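Acyl-CoA dehydrogenase (Bacillus anthracis, PDB 3OWA) probably catalyses the FAD-dependent alpha,beta-dehydrogenation of an acyl-CoA thioester, as in other members of the acyl-CoA dehydrogenase family. Local coordinates at residues Lys365-Gly368 with Ser369-Asp373; Ser401-Asn404 with Arg405-Gly409; Gly275-Gly278 with Ser279-Ala283; Glu533-Cys536 with Gln537-Asn541. All blocks are in the same frame, centred on the assembly; numbering follows the deposited sequence.

In the fold
All four contacts are local, each joining consecutive turns of one chain segment. Interactions 1, 2 and 4 are buried, 3 only partly; 4 lies farthest out, its centre about 21 Å from that of the chain. Interactions 1 and 3 lie on two neighbouring helices of the C-terminal helical domain, 358-383 and 257-293, with L372 of the first packed on S279 of the second. Interaction 2, the loop after helix 393-401, meets interaction 1 through K365 and D373, and touches flavin and the second subunit. Interaction 4 belongs to the later helical region and meets interaction 1 through F367 and F535. Arginine stacking is confined to interaction 2, while CH-pi contacts recur in 1, 2 and 4.

Interaction 1: Lys365-Gly368 with Ser369-Asp373; sequences KVFG and SEVLD
Helix 358-383, in the C-terminal helical domain of the acyl-CoA dehydrogenase fold, carries F367 against V371 and folds S369 back onto the carbonyls of K365 and V366. V371 CG2 sits over one face of the F367 ring, 4.0 Å from its centroid and 26° off the normal, a CH-pi contact displaced toward the rim. The nearest ring atom is F367 CE2, 3.6 Å from V371 CG2. With CG anti to the backbone N (chi1 -171°), the ring lies beside its own carbonyl carbon, where the next turn brings V371. On another side of the helix, S369 OG is 2.8 Å from K365 O and 3.1 Å from V366 O; its single proton may serve either carbonyl, while N411 ND2 is a further partner. S369 N also bonds to K365 O, at 3.1 Å, so this oxygen has two polar neighbours on one residue. The helix is packed on several sides in the domain's bundle: L372 rests on helix 257-293, F367 on helix 305-336 and V366 on helix 411-427. E370 runs extended alongside V366, pointing the same way, with V366 CG1 4.0 Å from E370 CD; its carboxylate continues to a salt bridge with R415. V371 N bonds to F367 O at 2.9 Å, the i to i+4 bond of the same pair. The buried ammonium of K365 reaches out of the helix to F407 O, G409 O and N411 OD1, gripping the chain that passes the flavin cofactor.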
loop_
_atom_site.group_PDB
_atom_site.type_symbol
_atom_site.label_atom_id
_atom_site.label_comp_id
_atom_site.label_asym_id
_atom_site.label_seq_id
_atom_site.Cartn_x
_atom_site.Cartn_y
_atom_site.Cartn_z
ATOM N N LYS A 365 -5.085 8.713 14.328
ATOM C CA LYS A 365 -5.858 8.201 13.237
ATOM C C LYS A 365 -5.005 7.976 11.981
ATOM O O LYS A 365 -5.087 6.906 11.359
ATOM C CB LYS A 365 -7.055 9.110 12.949
ATOM C CG LYS A 365 -8.066 8.508 11.978
ATOM C CD LYS A 365 -7.804 8.905 10.549
ATOM C CE LYS A 365 -8.657 8.102 9.626
ATOM N NZ LYS A 365 -8.561 8.531 8.188
ATOM N N VAL A 366 -4.203 8.980 11.605
ATOM C CA VAL A 366 -3.376 8.872 10.431
ATOM C C VAL A 366 -2.269 7.863 10.674
ATOM O O VAL A 366 -1.989 6.996 9.829
ATOM C CB VAL A 366 -2.716 10.237 10.033
ATOM C CG1 VAL A 366 -1.733 10.012 8.851
ATOM C CG2 VAL A 366 -3.772 11.269 9.687
ATOM N N PHE A 367 -1.636 7.945 11.837
ATOM C CA PHE A 367 -0.487 7.068 12.076
ATOM C C PHE A 367 -0.943 5.619 12.178
ATOM O O PHE A 367 -0.339 4.744 11.580
ATOM C CB PHE A 367 0.245 7.476 13.345
ATOM C CG PHE A 367 1.546 6.768 13.554
ATOM C CD1 PHE A 367 2.701 7.236 12.956
ATOM C CD2 PHE A 367 1.630 5.670 14.405
ATOM C CE1 PHE A 367 3.921 6.593 13.158
ATOM C CE2 PHE A 367 2.835 5.009 14.605
ATOM C CZ PHE A 367 3.989 5.469 13.993
ATOM N N GLY A 368 -2.020 5.374 12.918
ATOM C CA GLY A 368 -2.555 4.005 13.061
ATOM C C GLY A 368 -3.016 3.409 11.740
ATOM O O GLY A 368 -2.721 2.256 11.417
ATOM N N SER A 369 -3.761 4.181 10.959
ATOM C CA SER A 369 -4.259 3.625 9.704
ATOM C C SER A 369 -3.099 3.305 8.736
ATOM O O SER A 369 -3.155 2.318 8.001
ATOM C CB SER A 369 -5.271 4.590 9.087
ATOM O OG SER A 369 -4.674 5.873 8.779
ATOM N N GLU A 370 -2.047 4.124 8.732
ATOM C CA GLU A 370 -0.864 3.870 7.872
ATOM C C GLU A 370 0.029 2.741 8.351
ATOM O O GLU A 370 0.586 1.994 7.549
ATOM C CB GLU A 370 -0.022 5.157 7.665
ATOM C CG GLU A 370 -0.858 6.151 6.904
ATOM C CD GLU A 370 -0.057 7.330 6.353
ATOM O OE1 GLU A 370 1.002 7.677 6.928
ATOM O OE2 GLU A 370 -0.508 7.931 5.348
ATOM N N VAL A 371 0.181 2.596 9.645
ATOM C CA VAL A 371 0.890 1.442 10.157
ATOM C C VAL A 371 0.129 0.150 9.825
ATOM O O VAL A 371 0.730 -0.845 9.434
ATOM C CB VAL A 371 1.049 1.578 11.739
ATOM C CG1 VAL A 371 1.393 0.243 12.351
ATOM C CG2 VAL A 371 2.160 2.600 12.067
ATOM N N LEU A 372 -1.206 0.159 9.948
ATOM C CA LEU A 372 -1.982 -1.042 9.637
ATOM C C LEU A 372 -1.864 -1.301 8.129
ATOM O O LEU A 372 -1.662 -2.452 7.705
ATOM C CB LEU A 372 -3.459 -0.867 9.988
ATOM C CG LEU A 372 -4.377 -2.031 9.566
ATOM C CD1 LEU A 372 -3.919 -3.336 10.156
ATOM C CD2 LEU A 372 -5.874 -1.730 9.820
ATOM N N ASP A 373 -1.952 -0.247 7.326
ATOM C CA ASP A 373 -1.810 -0.408 5.860
ATOM C C ASP A 373 -0.492 -1.183 5.528
ATOM O O ASP A 373 -0.459 -2.102 4.680
ATOM C CB ASP A 373 -1.797 0.995 5.239
ATOM C CG ASP A 373 -1.643 0.988 3.730
ATOM O OD1 ASP A 373 -2.660 1.053 3.007
ATOM O OD2 ASP A 373 -0.497 0.914 3.237
#

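Interaction 2: Ser401-Asn404 with Arg405-Gly409; sequences SRIN and RIFEG. With FAD (flavin-adenine dinucleotide), chain E.
I403 O receives two backbone N-H groups, F407 N at 2.9 Å in a nearly straight bond and I406 N at 2.8 Å from above the carbonyl plane, which curls the chain into a turn just after helix 393-401. Across this turn R402 and R405 stack flat, guanidinium centres 3.6 Å apart and planes at 14°, with R405 NH1 over the centre of the R402 group. A bend at chi2 of R402 (59°) and another at chi3 of R405 bring the two groups into the stack. Their charges are probably offset by carboxylates: D377 of the second subunit bridges to both and D373 to R405. Q381 of the second subunit adds a neutral hydrogen bond to R402. Nearer the cofactor the contact turns apolar. I403 CG1 lies over one face of the F407 ring, 3.6 Å from its centroid. F407 CE2 meets FAD C6 at 3.6 Å, the flavin atom lying in the plane of the phenyl ring at its edge. F407 was modelled in two conformers, and its ring contacts hold for one of them. I403 CD1 touches the flavin methyl C8M of FAD at 3.3 Å and also packs against I406 CB. I406 CG2 is 3.8 Å from FAD O3'. In the FAD pocket, I403 and F407 border the dimethylbenzene end of the isoalloxazine and I406 the ribityl chain, while the stacked arginines lie at the subunit interface.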
loop_
_atom_site.group_PDB
_atom_site.type_symbol
_atom_site.label_atom_id
_atom_site.label_comp_id
_atom_site.label_asym_id
_atom_site.label_seq_id
_atom_site.Cartn_x
_atom_site.Cartn_y
_atom_site.Cartn_z
ATOM N N SER A 401 -8.620 -2.942 5.397
ATOM C CA SER A 401 -7.767 -1.885 5.917
ATOM C C SER A 401 -7.930 -0.614 5.077
ATOM O O SER A 401 -7.874 0.511 5.601
ATOM C CB SER A 401 -6.288 -2.338 5.827
ATOM O OG SER A 401 -5.368 -1.255 6.025
ATOM N N ARG A 402 -8.172 -0.794 3.790
ATOM C CA ARG A 402 -7.950 0.343 2.839
ATOM C C ARG A 402 -8.846 1.576 3.167
ATOM O O ARG A 402 -8.447 2.786 2.945
ATOM C CB ARG A 402 -8.114 -0.177 1.393
ATOM C CG ARG A 402 -7.841 0.900 0.284
ATOM C CD ARG A 402 -6.363 1.397 0.519
ATOM N NE ARG A 402 -5.950 2.545 -0.286
ATOM C CZ ARG A 402 -6.226 3.825 -0.014
ATOM N NH1 ARG A 402 -6.919 4.182 1.059
ATOM N NH2 ARG A 402 -5.762 4.771 -0.813
ATOM N N ILE A 403 -10.018 1.308 3.718
ATOM C CA ILE A 403 -11.007 2.366 3.976
ATOM C C ILE A 403 -10.577 3.190 5.185
ATOM O O ILE A 403 -10.998 4.350 5.334
ATOM C CB ILE A 403 -12.484 1.798 4.088
ATOM C CG1 ILE A 403 -13.573 2.891 4.185
ATOM C CG2 ILE A 403 -12.620 0.904 5.327
ATOM C CD1 ILE A 403 -13.623 3.819 3.002
ATOM N N ASN A 404 -9.708 2.651 6.046
ATOM C CA ASN A 404 -9.417 3.389 7.256
ATOM C C ASN A 404 -8.680 4.687 6.936
ATOM O O ASN A 404 -8.710 5.611 7.755
ATOM C CB ASN A 404 -8.567 2.610 8.239
ATOM C CG ASN A 404 -9.245 1.336 8.690
ATOM O OD1 ASN A 404 -10.454 1.310 8.820
ATOM N ND2 ASN A 404 -8.473 0.257 8.862
ATOM N N ARG A 405 -8.018 4.765 5.776
ATOM C CA ARG A 405 -7.282 6.010 5.437
ATOM C C ARG A 405 -8.210 7.055 4.869
ATOM O O ARG A 405 -7.793 8.186 4.500
ATOM C CB ARG A 405 -6.103 5.699 4.509
ATOM C CG ARG A 405 -5.061 4.776 5.156
ATOM C CD ARG A 405 -4.159 4.048 4.158
ATOM N NE ARG A 405 -3.700 5.028 3.158
ATOM C CZ ARG A 405 -3.259 4.706 1.957
ATOM N NH1 ARG A 405 -3.217 3.415 1.582
ATOM N NH2 ARG A 405 -2.907 5.687 1.108
ATOM N N ILE A 406 -9.488 6.700 4.788
ATOM C CA ILE A 406 -10.482 7.567 4.187
ATOM C C ILE A 406 -11.519 7.989 5.213
ATOM O O ILE A 406 -11.906 9.159 5.259
ATOM C CB ILE A 406 -11.104 6.901 2.935
ATOM C CG1 ILE A 406 -10.117 6.928 1.769
ATOM C CG2 ILE A 406 -12.408 7.596 2.523
ATOM C CD1 ILE A 406 -10.312 5.773 0.847
ATOM N N PHE A 407 -11.857 7.046 6.108
ATOM C CA PHE A 407 -12.735 7.238 7.275
ATOM C C PHE A 407 -12.357 8.356 8.181
ATOM O O PHE A 407 -11.160 8.656 8.336
ATOM C CB PHE A 407 -12.712 5.991 8.166
ATOM C CG PHE A 407 -13.699 4.923 7.778
ATOM C CD1 PHE A 407 -13.591 3.646 8.343
ATOM C CD2 PHE A 407 -14.762 5.194 6.914
ATOM C CE1 PHE A 407 -14.520 2.623 8.007
ATOM C CE2 PHE A 407 -15.710 4.187 6.602
ATOM C CZ PHE A 407 -15.579 2.910 7.141
ATOM N N GLU A 408 -13.367 8.951 8.836
ATOM C CA GLU A 408 -13.040 9.854 9.970
ATOM C C GLU A 408 -12.149 10.990 9.509
ATOM O O GLU A 408 -11.237 11.444 10.237
ATOM C CB GLU A 408 -12.449 9.119 11.192
ATOM C CG GLU A 408 -13.417 8.036 11.782
ATOM C CD GLU A 408 -14.777 8.585 12.367
ATOM O OE1 GLU A 408 -15.748 7.770 12.451
ATOM O OE2 GLU A 408 -14.889 9.786 12.776
ATOM N N GLY A 409 -12.428 11.474 8.301
ATOM C CA GLY A 409 -11.553 12.510 7.706
ATOM C C GLY A 409 -10.473 11.754 6.934
ATOM O O GLY A 409 -9.821 10.856 7.491
HETATM P PA FAD E . -13.937 13.552 -1.022
HETATM O O1A FAD E . -14.632 13.782 -2.340
HETATM O O2A FAD E . -14.309 14.469 0.086
HETATM O O5B FAD E . -12.369 13.546 -1.209
HETATM C C5B FAD E . -11.724 13.059 -2.360
HETATM C C4B FAD E . -10.227 13.326 -2.294
HETATM O O4B FAD E . -9.962 14.738 -2.260
HETATM C C3B FAD E . -9.619 12.714 -1.036
HETATM O O3B FAD E . -8.284 12.267 -1.264
HETATM C C2B FAD E . -9.542 13.915 -0.127
HETATM O O2B FAD E . -8.547 13.788 0.843
HETATM C C1B FAD E . -9.207 15.015 -1.101
HETATM N N9A FAD E . -9.583 16.324 -0.558
HETATM C C8A FAD E . -10.832 16.746 -0.180
HETATM N N7A FAD E . -10.761 18.014 0.263
HETATM C C5A FAD E . -9.486 18.426 0.150
HETATM C C6A FAD E . -8.841 19.653 0.445
HETATM N N6A FAD E . -9.532 20.725 0.849
HETATM N N1A FAD E . -7.490 19.746 0.220
HETATM C C2A FAD E . -6.775 18.674 -0.294
HETATM N N3A FAD E . -7.413 17.480 -0.617
HETATM C C4A FAD E . -8.739 17.355 -0.381
HETATM N N1 FAD E . -20.177 8.941 6.713
HETATM C C2 FAD E . -21.064 9.087 7.756
HETATM O O2 FAD E . -21.403 10.192 8.118
HETATM N N3 FAD E . -21.596 8.001 8.422
HETATM C C4 FAD E . -21.280 6.732 8.057
HETATM O O4 FAD E . -21.777 5.796 8.704
HETATM C C4X FAD E . -20.374 6.562 7.006
HETATM N N5 FAD E . -20.062 5.282 6.591
HETATM C C5X FAD E . -19.216 5.090 5.509
HETATM C C6 FAD E . -18.924 3.779 5.117
HETATM C C7 FAD E . -18.102 3.570 4.015
HETATM C C7M FAD E . -17.796 2.154 3.576
HETATM C C8 FAD E . -17.585 4.694 3.332
HETATM C C8M FAD E . -16.680 4.588 2.148
HETATM C C9 FAD E . -17.842 5.992 3.762
HETATM C C9A FAD E . -18.660 6.210 4.843
HETATM N N10 FAD E . -18.920 7.500 5.277
HETATM C C10 FAD E . -19.817 7.675 6.323
HETATM C "C1'" FAD E . -18.400 8.713 4.516
HETATM C "C2'" FAD E . -16.875 8.862 4.536
HETATM O "O2'" FAD E . -16.259 8.914 5.803
HETATM C "C3'" FAD E . -16.337 9.854 3.302
HETATM O "O3'" FAD E . -15.979 8.934 2.332
HETATM C "C4'" FAD E . -15.329 10.652 3.608
HETATM O "O4'" FAD E . -15.772 11.444 4.709
HETATM C "C5'" FAD E . -14.615 11.455 2.520
HETATM O "O5'" FAD E . -15.585 11.874 1.596
HETATM P P FAD E . -15.563 11.503 0.059
HETATM O O1P FAD E . -15.519 9.993 -0.005
HETATM O O2P FAD E . -16.750 12.126 -0.620
HETATM O O3P FAD E . -14.174 12.019 -0.527
#

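Interaction 3: Gly275-Gly278 with Ser279-Ala283; sequences GTVG and SAKRA
A280 and T276 meet on the close-packed side of helix 257-293, where A280 N bonds to T276 O at 2.9 Å and A280 CB lies 3.5 Å from the same oxygen. G278 adds no side chain here; its carbonyl O takes R282 N at 3.1 Å. This side is tight: T276 packs on L372 and A280 on T375, both of helix 358-383, while T276 OG1 bonds to G273 O. V277 and K281 touch only slightly within the helix, CG1 to CE at 4.1 Å, but their flank is covered by helix 305-336. The K281 chain, with CG beside its backbone N (chi1 -71°), runs extended past V277 O to salt bridges with E103 and with E322 of that helix. R282 turns away to E393, and to E285 within its own helix. The loose side is that of the partly exposed G275 and S279. S279 stands at the border, touching L372 while its OG turns to a water 2.7 Å away; the water makes a weak bond of 3.3 Å to G275 O, linking the hydroxyl to the preceding turn. Helix 257-293 thus packs between helices 358-383 and 305-336 in the C-terminal helical domain of the acyl-CoA dehydrogenase fold.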
loop_
_atom_site.group_PDB
_atom_site.type_symbol
_atom_site.label_atom_id
_atom_site.label_comp_id
_atom_site.label_asym_id
_atom_site.label_seq_id
_atom_site.Cartn_x
_atom_site.Cartn_y
_atom_site.Cartn_z
ATOM N N GLY A 275 -8.565 0.790 17.007
ATOM C CA GLY A 275 -8.957 -0.340 16.158
ATOM C C GLY A 275 -7.819 -0.792 15.235
ATOM O O GLY A 275 -7.547 -2.001 15.104
ATOM N N THR A 276 -7.147 0.152 14.573
ATOM C CA THR A 276 -6.104 -0.245 13.620
ATOM C C THR A 276 -4.943 -0.902 14.380
ATOM O O THR A 276 -4.235 -1.752 13.847
ATOM C CB THR A 276 -5.593 0.948 12.808
ATOM O OG1 THR A 276 -5.107 1.940 13.721
ATOM C CG2 THR A 276 -6.750 1.550 11.926
ATOM N N VAL A 277 -4.779 -0.524 15.641
ATOM C CA VAL A 277 -3.697 -1.076 16.433
ATOM C C VAL A 277 -3.990 -2.532 16.738
ATOM O O VAL A 277 -3.065 -3.377 16.706
ATOM C CB VAL A 277 -3.446 -0.261 17.748
ATOM C CG1 VAL A 277 -2.755 -1.113 18.788
ATOM C CG2 VAL A 277 -2.566 0.964 17.456
ATOM N N GLY A 278 -5.248 -2.838 17.047
ATOM C CA GLY A 278 -5.665 -4.244 17.259
ATOM C C GLY A 278 -5.450 -5.074 16.001
ATOM O O GLY A 278 -4.953 -6.198 16.055
ATOM N N SER A 279 -5.811 -4.522 14.838
ATOM C CA SER A 279 -5.610 -5.244 13.617
ATOM C C SER A 279 -4.153 -5.441 13.274
ATOM O O SER A 279 -3.796 -6.482 12.731
ATOM C CB SER A 279 -6.328 -4.538 12.445
ATOM O OG SER A 279 -7.714 -4.336 12.750
ATOM N N ALA A 280 -3.308 -4.444 13.538
ATOM C CA ALA A 280 -1.904 -4.586 13.229
ATOM C C ALA A 280 -1.294 -5.679 14.090
ATOM O O ALA A 280 -0.479 -6.445 13.602
ATOM C CB ALA A 280 -1.131 -3.222 13.419
ATOM N N LYS A 281 -1.717 -5.777 15.344
ATOM C CA LYS A 281 -1.233 -6.852 16.205
ATOM C C LYS A 281 -1.665 -8.211 15.700
ATOM O O LYS A 281 -0.893 -9.167 15.750
ATOM C CB LYS A 281 -1.770 -6.715 17.626
ATOM C CG LYS A 281 -1.211 -5.579 18.442
ATOM C CD LYS A 281 -1.784 -5.711 19.841
ATOM C CE LYS A 281 -1.510 -4.503 20.719
ATOM N NZ LYS A 281 -2.132 -4.743 22.073
ATOM N N ARG A 282 -2.886 -8.308 15.184
ATOM C CA ARG A 282 -3.354 -9.579 14.658
ATOM C C ARG A 282 -2.573 -9.969 13.376
ATOM O O ARG A 282 -2.252 -11.146 13.156
ATOM C CB ARG A 282 -4.865 -9.485 14.352
ATOM C CG ARG A 282 -5.453 -10.753 13.774
ATOM C CD ARG A 282 -5.277 -11.954 14.756
ATOM N NE ARG A 282 -5.855 -13.136 14.133
ATOM C CZ ARG A 282 -5.738 -14.370 14.610
ATOM N NH1 ARG A 282 -6.297 -15.386 13.946
ATOM N NH2 ARG A 282 -5.051 -14.591 15.735
ATOM N N ALA A 283 -2.291 -8.982 12.524
ATOM C CA ALA A 283 -1.515 -9.237 11.328
ATOM C C ALA A 283 -0.105 -9.743 11.698
ATOM O O ALA A 283 0.423 -10.638 11.043
ATOM C CB ALA A 283 -1.395 -7.946 10.461
HETATM O O HOH W 1 -8.729 -2.001 11.975
#

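Interaction 4: Glu533-Cys536 with Gln537-Asn541; sequences EVFC and QEAFN
F535 and A539 meet one turn apart on helix 526-554, an element of the second C-terminal helical region of this acyl-CoA dehydrogenase. The apolar part of the contact is a CH-pi pair: A539 CB lies over one face of the F535 ring, 4.1 Å from its centroid and 23° off the normal, shifted toward CE2 and CZ. A chi1 of 174° swings the F535 ring along the helix toward A539. Outside the pair, A505 and M506 of helix 490-520 pack on F535, and M506 also touches A539 and C536, so the small methyl and the ring belong to one buried patch. The polar side chains follow other faces of the helix. The extended E538 chain runs past V534, with E538 OE2 4.2 Å from V534 CG1; its OE1 forms a salt bridge with K582, and E533 pairs with K581, both of helix 578-592. Q537 reaches the backbone N of L576 through OE1. Backbone hydrogen bonds run through the contact in regular i to i+4 order: Q537 N to E533 O at 3.1 Å, A539 N to F535 O at 2.8 Å, and a weak bond from E538 N to V534 O at 3.3 Å. F540 directs its ring away from the segment 533-536 toward helix 458-482, on L463 and I470. Where it leaves the backbone, F540 CB comes within 3.1 Å of C536 O, the carbonyl that also accepts F540 N at 2.8 Å.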
loop_
_atom_site.group_PDB
_atom_site.type_symbol
_atom_site.label_atom_id
_atom_site.label_comp_id
_atom_site.label_asym_id
_atom_site.label_seq_id
_atom_site.Cartn_x
_atom_site.Cartn_y
_atom_site.Cartn_z
ATOM N N GLU A 533 14.757 1.856 19.527
ATOM C CA GLU A 533 15.969 2.231 18.781
ATOM C C GLU A 533 15.743 2.240 17.275
ATOM O O GLU A 533 16.111 3.186 16.565
ATOM C CB GLU A 533 17.103 1.260 19.114
ATOM C CG GLU A 533 17.690 1.515 20.497
ATOM C CD GLU A 533 18.598 0.403 20.983
ATOM O OE1 GLU A 533 18.517 -0.740 20.463
ATOM O OE2 GLU A 533 19.406 0.681 21.896
ATOM N N VAL A 534 15.109 1.171 16.812
ATOM C CA VAL A 534 14.900 0.929 15.405
ATOM C C VAL A 534 13.852 1.921 14.857
ATOM O O VAL A 534 14.078 2.542 13.821
ATOM C CB VAL A 534 14.467 -0.563 15.216
ATOM C CG1 VAL A 534 13.615 -0.749 14.009
ATOM C CG2 VAL A 534 15.726 -1.481 15.202
ATOM N N PHE A 535 12.738 2.090 15.567
ATOM C CA PHE A 535 11.688 2.994 15.080
ATOM C C PHE A 535 12.202 4.448 15.068
ATOM O O PHE A 535 11.986 5.188 14.099
ATOM C CB PHE A 535 10.388 2.901 15.910
ATOM C CG PHE A 535 9.359 3.926 15.514
ATOM C CD1 PHE A 535 8.552 3.713 14.414
ATOM C CD2 PHE A 535 9.250 5.141 16.196
ATOM C CE1 PHE A 535 7.622 4.671 14.006
ATOM C CE2 PHE A 535 8.340 6.111 15.815
ATOM C CZ PHE A 535 7.495 5.866 14.721
ATOM N N CYS A 536 12.856 4.840 16.154
ATOM C CA CYS A 536 13.369 6.208 16.274
ATOM C C CYS A 536 14.344 6.588 15.175
ATOM O O CYS A 536 14.220 7.655 14.569
ATOM C CB CYS A 536 13.979 6.448 17.643
ATOM S SG CYS A 536 12.695 6.801 18.838
ATOM N N GLN A 537 15.286 5.695 14.895
ATOM C CA GLN A 537 16.247 5.938 13.848
ATOM C C GLN A 537 15.551 6.220 12.516
ATOM O O GLN A 537 15.854 7.221 11.839
ATOM C CB GLN A 537 17.213 4.763 13.711
ATOM C CG GLN A 537 18.185 4.968 12.593
ATOM C CD GLN A 537 19.558 4.380 12.881
ATOM O OE1 GLN A 537 20.223 4.757 13.849
ATOM N NE2 GLN A 537 19.983 3.450 12.035
ATOM N N GLU A 538 14.625 5.337 12.136
ATOM C CA GLU A 538 13.934 5.510 10.853
ATOM C C GLU A 538 12.945 6.674 10.798
ATOM O O GLU A 538 12.885 7.372 9.791
ATOM C CB GLU A 538 13.279 4.201 10.392
ATOM C CG GLU A 538 14.317 3.215 9.774
ATOM C CD GLU A 538 13.950 1.725 9.947
ATOM O OE1 GLU A 538 14.745 0.835 9.545
ATOM O OE2 GLU A 538 12.872 1.436 10.513
ATOM N N ALA A 539 12.186 6.885 11.871
ATOM C CA ALA A 539 11.247 8.016 11.949
ATOM C C ALA A 539 11.994 9.361 11.952
ATOM O O ALA A 539 11.527 10.339 11.370
ATOM C CB ALA A 539 10.391 7.913 13.189
ATOM N N PHE A 540 13.140 9.399 12.628
ATOM C CA PHE A 540 13.969 10.615 12.648
ATOM C C PHE A 540 14.566 10.938 11.280
ATOM O O PHE A 540 14.597 12.099 10.877
ATOM C CB PHE A 540 15.086 10.494 13.674
ATOM C CG PHE A 540 15.791 11.795 13.939
ATOM C CD1 PHE A 540 15.197 12.765 14.752
ATOM C CD2 PHE A 540 17.031 12.057 13.366
ATOM C CE1 PHE A 540 15.853 13.983 15.018
ATOM C CE2 PHE A 540 17.697 13.280 13.616
ATOM C CZ PHE A 540 17.111 14.234 14.442
ATOM N N ASN A 541 15.034 9.895 10.583
ATOM C CA ASN A 541 15.380 9.994 9.162
ATOM C C ASN A 541 14.274 10.622 8.299
ATOM O O ASN A 541 14.532 11.587 7.560
ATOM C CB ASN A 541 15.861 8.625 8.606
ATOM C CG ASN A 541 17.256 8.224 9.154
ATOM O OD1 ASN A 541 17.983 9.050 9.718
ATOM N ND2 ASN A 541 17.630 6.953 8.961
#